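Side-chain contacts in S12 family peptidase (Streptomyces sp. 82F2, PDB 3WWX), which probably hydrolyses amide bonds with preference for D-configured substrates, as a D-stereospecific amidohydrolase of the serine beta-lactamase-like S12 peptidase family: residues 115-118 / 119-123; 125-128 / 129-132. One frame throughout, in Å; residues are numbered along the deposited sequence.

Contact 1: 115-118 / 119-123; sequences PAFQ and AKVFG. With DIA (octane 1,8-diamine), chain B.
P115 opens the helix 115-121 by accepting, at its O, the N-H of A119 over 3.0 Å. One residue on, A116 O takes the backbone N of K120 and also accepts a hydrogen bond from water 1, which in turn accepts one from NZ of K120; the bend at the end of the lysine chain (chi4 71°) folds the ammonium back to that water. The F117 ring is buried, and Y111 and W134 each meet it edge-to-face. CG2 of V121 sits over one face of this ring, a CH-pi contact 3.9 Å from its centroid, while CE2 of F122 arrives in plane at the ring edge, 3.8 Å from F117 CE2. These i to i+4 and i to i+5 contacts line one side of a short alpha-helix whose C-terminal end runs into a ligand pocket of the beta-lactamase-like fold. Q118 closes the segment: its O accepts both F122 N at 2.9 Å and G123 N at 3.2 Å, two donors that hold the chain where it leaves the helix. F122, with CG beside its own backbone N (chi1 -66°), brings CD2 near Q118 CA and CD1 and CE1 near octane 1,8-diamine, both obliquely; the diamine N1 donates to F122 O over 2.9 Å.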
ATOM      1  N   PRO A 115       3.153  19.047   9.639  1.00 11.54           N
ATOM      2  CA  PRO A 115       1.932  19.716  10.097  1.00 13.55           C
ATOM      3  C   PRO A 115       1.192  20.505   9.022  1.00 11.84           C
ATOM      4  O   PRO A 115      -0.041  20.428   8.959  1.00 14.68           O
ATOM      5  CB  PRO A 115       2.437  20.615  11.235  1.00 14.99           C
ATOM      6  CG  PRO A 115       3.610  19.849  11.778  1.00 18.66           C
ATOM      7  CD  PRO A 115       4.282  19.273  10.551  1.00 15.51           C
ATOM      8  N   ALA A 116       1.904  21.239   8.173  1.00 11.22           N
ATOM      9  CA  ALA A 116       1.230  21.989   7.107  1.00 13.93           C
ATOM     10  C   ALA A 116       0.593  21.055   6.081  1.00 15.56           C
ATOM     11  O   ALA A 116      -0.538  21.280   5.611  1.00 14.19           O
ATOM     12  CB  ALA A 116       2.187  22.945   6.434  1.00 13.58           C
ATOM     13  N   PHE A 117       1.291  19.979   5.741  1.00 11.24           N
ATOM     14  CA  PHE A 117       0.706  18.992   4.829  1.00 11.45           C
ATOM     15  C   PHE A 117      -0.567  18.418   5.418  1.00 13.41           C
ATOM     16  O   PHE A 117      -1.579  18.261   4.720  1.00 12.67           O
ATOM     17  CB  PHE A 117       1.706  17.862   4.551  1.00 11.97           C
ATOM     18  CG  PHE A 117       1.258  16.893   3.470  1.00 11.07           C
ATOM     19  CD1 PHE A 117       1.529  17.134   2.119  1.00 12.79           C
ATOM     20  CD2 PHE A 117       0.547  15.764   3.802  1.00 12.80           C
ATOM     21  CE1 PHE A 117       1.100  16.236   1.132  1.00 13.66           C
ATOM     22  CE2 PHE A 117       0.108  14.872   2.811  1.00 12.93           C
ATOM     23  CZ  PHE A 117       0.397  15.117   1.493  1.00 13.67           C
ATOM     24  N   GLN A 118      -0.531  18.091   6.698  1.00 12.85           N
ATOM     25  CA  GLN A 118      -1.715  17.539   7.340  1.00 12.93           C
ATOM     26  C   GLN A 118      -2.875  18.518   7.324  1.00 14.90           C
ATOM     27  O   GLN A 118      -4.019  18.135   7.150  1.00 15.19           O
ATOM     28  CB  GLN A 118      -1.421  17.184   8.782  1.00 14.40           C
ATOM     29  CG  GLN A 118      -0.477  16.012   8.952  1.00 15.41           C
ATOM     30  CD  GLN A 118      -0.617  15.370  10.314  1.00 30.84           C
ATOM     31  OE1 GLN A 118       0.362  15.209  11.041  1.00 38.43           O
ATOM     32  NE2 GLN A 118      -1.834  14.994  10.663  1.00 29.19           N
ATOM     33  N   ALA A 119      -2.591  19.785   7.545  1.00 13.99           N
ATOM     34  CA  ALA A 119      -3.656  20.776   7.529  1.00 14.42           C
ATOM     35  C   ALA A 119      -4.325  20.889   6.172  1.00 16.73           C
ATOM     36  O   ALA A 119      -5.527  21.172   6.091  1.00 18.55           O
ATOM     37  CB  ALA A 119      -3.113  22.127   7.967  1.00 16.55           C
ATOM     38  N   LYS A 120      -3.563  20.688   5.103  1.00 13.12           N
ATOM     39  CA  LYS A 120      -4.101  20.797   3.750  1.00 12.75           C
ATOM     40  C   LYS A 120      -4.796  19.522   3.300  1.00 13.11           C
ATOM     41  O   LYS A 120      -5.759  19.594   2.563  1.00 14.51           O
ATOM     42  CB  LYS A 120      -2.996  21.127   2.742  1.00 14.38           C
ATOM     43  CG  LYS A 120      -2.444  22.544   2.852  1.00 17.23           C
ATOM     44  CD  LYS A 120      -1.506  22.793   1.681  1.00 20.27           C
ATOM     45  CE  LYS A 120      -0.853  24.157   1.710  1.00 35.84           C
ATOM     46  NZ  LYS A 120       0.151  24.251   2.801  1.00 41.50           N
ATOM     47  N   VAL A 121      -4.312  18.367   3.751  1.00 12.32           N
ATOM     48  CA  VAL A 121      -4.695  17.097   3.149  1.00 12.58           C
ATOM     49  C   VAL A 121      -5.532  16.195   4.044  1.00 14.37           C
ATOM     50  O   VAL A 121      -6.427  15.498   3.553  1.00 14.09           O
ATOM     51  CB  VAL A 121      -3.426  16.351   2.664  1.00 12.40           C
ATOM     52  CG1 VAL A 121      -3.782  14.951   2.112  1.00 13.86           C
ATOM     53  CG2 VAL A 121      -2.753  17.154   1.609  1.00 13.28           C
ATOM     54  N   PHE A 122      -5.268  16.188   5.345  1.00 14.09           N
ATOM     55  CA  PHE A 122      -5.925  15.219   6.237  1.00 17.60           C
ATOM     56  C   PHE A 122      -7.049  15.770   7.081  1.00 20.55           C
ATOM     57  O   PHE A 122      -7.902  15.008   7.563  1.00 21.98           O
ATOM     58  CB  PHE A 122      -4.877  14.499   7.080  1.00 21.35           C
ATOM     59  CG  PHE A 122      -3.968  13.618   6.251  1.00 22.19           C
ATOM     60  CD1 PHE A 122      -4.500  12.695   5.357  1.00 23.89           C
ATOM     61  CD2 PHE A 122      -2.601  13.743   6.320  1.00 20.12           C
ATOM     62  CE1 PHE A 122      -3.681  11.901   4.581  1.00 27.80           C
ATOM     63  CE2 PHE A 122      -1.780  12.948   5.549  1.00 19.65           C
ATOM     64  CZ  PHE A 122      -2.314  12.040   4.674  1.00 28.76           C
ATOM     65  N   GLY A 123      -7.079  17.080   7.254  1.00 17.17           N
ATOM     66  CA  GLY A 123      -8.145  17.711   8.017  1.00 18.81           C
ATOM     67  C   GLY A 123      -9.168  18.355   7.106  1.00 18.54           C
ATOM     68  O   GLY A 123      -9.197  18.083   5.912  1.00 17.26           O
TER
HETATM   69  N1  DIA B 401      -8.214  12.160   7.789  1.00 34.88           N
HETATM   70  C1  DIA B 401      -8.202  12.189   6.364  1.00 27.45           C
HETATM   71  C2  DIA B 401      -8.165  10.861   5.638  1.00 28.36           C
HETATM   72  C3  DIA B 401      -7.404   9.783   6.337  1.00 28.24           C
HETATM   73  C4  DIA B 401      -6.178   9.234   5.640  1.00 31.68           C
HETATM   74  C5  DIA B 401      -6.267   7.750   5.399  1.00 33.32           C
HETATM   75  C6  DIA B 401      -6.642   6.942   6.617  1.00 31.32           C
HETATM   76  C7  DIA B 401      -6.878   5.506   6.270  1.00 31.80           C
HETATM   77  C8  DIA B 401      -7.021   4.730   7.551  1.00 32.97           C
HETATM   78  N8  DIA B 401      -7.713   3.523   7.265  1.00 34.07           N
HETATM   79  O   HOH W   1      -1.103  24.085   5.750  1.00 28.30           O

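Contact 2: 125-128 / 129-132; sequences GFLE and HRYD
F126 and R130 meet across the short helix 126-129 and the type I beta turn H129-D132 that follows it, a surface segment of the beta-lactamase-like fold. The phenyl ring, its CG anti to the backbone N, meets the arginine side chain: R130 CB lies over the face, toward the rim, 3.6 Å from the ring centroid in a CH-pi contact. R130 takes the less usual first torsion, CG between its backbone N and carbonyl carbon (chi1 63°), and a second bend at chi3 brings the guanidinium to the CE2 corner of the ring. There F126 CE2 sits centrally against one guanidinium face, 3.6 Å from R130 CZ, with the two planes inclined by 45°. L127 CD2 approaches NH1 obliquely. NH2 donates to the backbone oxygens of D225 and T228, which fix the far end of the arginine.

E128 runs extended alongside H129. Its CG stands over the centre of the imidazole and its carboxylate lies nearly parallel to that ring, 9° apart. Such a neighbour would probably favour a protonated histidine, as would D132, although solvent may weaken both effects. Water 3 donates to E128 OE2 and makes a weak link to H129 NE2.

The backbone of H129 is held by G125 O, which also accepts from E128 N. Beyond the helix, water 2 links E128 O, to which it donates, with the N-H of Y131, which it accepts, and water 4 donates to D132 OD1. Within the turn, H129 ND1 donates almost in its ring plane to the syn side of D132 OD2, at 2.8 Å.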
ATOM      1  N   GLY A 125      -9.191  21.098   5.695  1.00 14.78           N
ATOM      2  CA  GLY A 125      -8.529  21.722   4.566  1.00 13.48           C
ATOM      3  C   GLY A 125      -8.553  20.883   3.299  1.00 11.51           C
ATOM      4  O   GLY A 125      -8.424  21.406   2.194  1.00 12.40           O
ATOM      5  N   PHE A 126      -8.749  19.577   3.464  1.00 13.64           N
ATOM      6  CA  PHE A 126      -8.934  18.681   2.316  1.00 10.64           C
ATOM      7  C   PHE A 126     -10.018  19.177   1.384  1.00 11.11           C
ATOM      8  O   PHE A 126      -9.915  19.037   0.172  1.00 10.92           O
ATOM      9  CB  PHE A 126      -9.291  17.285   2.807  1.00 11.10           C
ATOM     10  CG  PHE A 126      -9.687  16.316   1.714  1.00 10.46           C
ATOM     11  CD1 PHE A 126      -8.722  15.615   1.003  1.00 12.28           C
ATOM     12  CD2 PHE A 126     -11.030  16.075   1.438  1.00 12.76           C
ATOM     13  CE1 PHE A 126      -9.096  14.691   0.015  1.00 13.50           C
ATOM     14  CE2 PHE A 126     -11.410  15.162   0.450  1.00 13.20           C
ATOM     15  CZ  PHE A 126     -10.445  14.479  -0.265  1.00 13.08           C
ATOM     16  N   LEU A 127     -11.060  19.777   1.941  1.00 11.50           N
ATOM     17  CA  LEU A 127     -12.155  20.222   1.095  1.00 11.42           C
ATOM     18  C   LEU A 127     -11.703  21.316   0.134  1.00 11.17           C
ATOM     19  O   LEU A 127     -12.266  21.458  -0.945  1.00 11.53           O
ATOM     20  CB  LEU A 127     -13.334  20.686   1.941  1.00 11.26           C
ATOM     21  CG  LEU A 127     -13.955  19.611   2.831  1.00 12.07           C
ATOM     22  CD1 LEU A 127     -15.099  20.205   3.638  1.00 15.70           C
ATOM     23  CD2 LEU A 127     -14.447  18.408   2.054  1.00 12.94           C
ATOM     24  N   GLU A 128     -10.690  22.093   0.528  1.00 11.11           N
ATOM     25  CA  GLU A 128     -10.090  23.097  -0.346  1.00 12.49           C
ATOM     26  C   GLU A 128      -9.002  22.515  -1.272  1.00 10.72           C
ATOM     27  O   GLU A 128      -8.935  22.859  -2.443  1.00 13.20           O
ATOM     28  CB  GLU A 128      -9.479  24.190   0.535  1.00 14.53           C
ATOM     29  CG  GLU A 128      -8.755  25.272  -0.223  1.00 16.97           C
ATOM     30  CD  GLU A 128      -8.451  26.508   0.645  1.00 22.95           C
ATOM     31  OE1 GLU A 128      -7.790  27.425   0.118  1.00 32.05           O
ATOM     32  OE2 GLU A 128      -8.866  26.558   1.816  1.00 24.90           O
ATOM     33  N   HIS A 129      -8.184  21.603  -0.741  1.00 11.83           N
ATOM     34  CA  HIS A 129      -6.951  21.183  -1.426  1.00 11.68           C
ATOM     35  C   HIS A 129      -6.999  19.816  -2.088  1.00 11.63           C
ATOM     36  O   HIS A 129      -6.015  19.399  -2.700  1.00 11.73           O
ATOM     37  CB  HIS A 129      -5.786  21.258  -0.434  1.00 11.65           C
ATOM     38  CG  HIS A 129      -5.504  22.651   0.031  1.00 13.08           C
ATOM     39  ND1 HIS A 129      -4.910  23.596  -0.779  1.00 16.95           N
ATOM     40  CD2 HIS A 129      -5.759  23.265   1.208  1.00 14.33           C
ATOM     41  CE1 HIS A 129      -4.798  24.734  -0.112  1.00 19.41           C
ATOM     42  NE2 HIS A 129      -5.308  24.563   1.093  1.00 16.59           N
ATOM     43  N   ARG A 130      -8.145  19.139  -2.023  1.00 10.76           N
ATOM     44  CA  ARG A 130      -8.244  17.757  -2.485  1.00  9.53           C
ATOM     45  C   ARG A 130      -7.820  17.522  -3.910  1.00  9.86           C
ATOM     46  O   ARG A 130      -7.413  16.395  -4.220  1.00  9.93           O
ATOM     47  CB  ARG A 130      -9.676  17.245  -2.327  1.00 11.29           C
ATOM     48  CG  ARG A 130     -10.679  18.016  -3.184  1.00 10.13           C
ATOM     49  CD  ARG A 130     -12.100  17.904  -2.689  1.00 11.04           C
ATOM     50  NE  ARG A 130     -12.604  16.532  -2.766  1.00 10.83           N
ATOM     51  CZ  ARG A 130     -13.680  16.096  -2.127  1.00 10.90           C
ATOM     52  NH1 ARG A 130     -14.370  16.933  -1.366  1.00 12.13           N
ATOM     53  NH2 ARG A 130     -14.064  14.824  -2.237  1.00 10.97           N
ATOM     54  N   TYR A 131      -7.923  18.527  -4.784  1.00 10.91           N
ATOM     55  CA  TYR A 131      -7.592  18.338  -6.192  1.00 10.24           C
ATOM     56  C   TYR A 131      -6.224  18.915  -6.578  1.00  9.46           C
ATOM     57  O   TYR A 131      -5.844  18.874  -7.754  1.00 11.40           O
ATOM     58  CB  TYR A 131      -8.701  18.897  -7.100  1.00 11.27           C
ATOM     59  CG  TYR A 131     -10.041  18.253  -6.817  1.00 10.17           C
ATOM     60  CD1 TYR A 131     -10.201  16.871  -6.891  1.00 10.68           C
ATOM     61  CD2 TYR A 131     -11.148  19.007  -6.491  1.00 10.77           C
ATOM     62  CE1 TYR A 131     -11.407  16.273  -6.651  1.00  9.55           C
ATOM     63  CE2 TYR A 131     -12.367  18.408  -6.253  1.00 10.24           C
ATOM     64  CZ  TYR A 131     -12.486  17.047  -6.303  1.00 10.42           C
ATOM     65  OH  TYR A 131     -13.685  16.447  -6.041  1.00 11.87           O
ATOM     66  N   ASP A 132      -5.489  19.424  -5.595  1.00 11.93           N
ATOM     67  CA  ASP A 132      -4.158  19.999  -5.854  1.00 11.40           C
ATOM     68  C   ASP A 132      -3.185  18.919  -6.330  1.00 11.04           C
ATOM     69  O   ASP A 132      -3.237  17.756  -5.883  1.00 12.03           O
ATOM     70  CB  ASP A 132      -3.584  20.634  -4.591  1.00 13.08           C
ATOM     71  CG  ASP A 132      -4.308  21.893  -4.159  1.00 14.14           C
ATOM     72  OD1 ASP A 132      -5.294  22.316  -4.796  1.00 17.70           O
ATOM     73  OD2 ASP A 132      -3.884  22.421  -3.122  1.00 19.04           O
TER
HETATM   74  O   HOH W   2      -8.532  21.297  -4.707  1.00 16.76           O
HETATM   75  O   HOH W   3      -7.034  25.386   3.883  1.00 32.77           O
HETATM   76  O   HOH W   4      -6.534  24.686  -4.096  1.00 33.90           O

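Contact 1 closes at G123 just before contact 2 opens at G125, so the two follow one another along the chain, on helices 115-121 and 126-129, with centres about 9 Å apart. They lie on the same side of the chain's centre, and backbone oxygens of the first touch side chains of the second: V121 O packs 3.4 Å from F126 CD1, and K120 O the same distance from H129 CB. H306, in the turn between strands 297-305 and 308-315 and a residue of the diamine pocket, joins both: it hydrogen-bonds V121 O, and its ring meets that of F122 and stacks with that of F126. Contact 1 therefore supplies pocket wall directly, whereas contact 2 is a surface contact, although the F126 side chain comes within about 6 Å of the diamine.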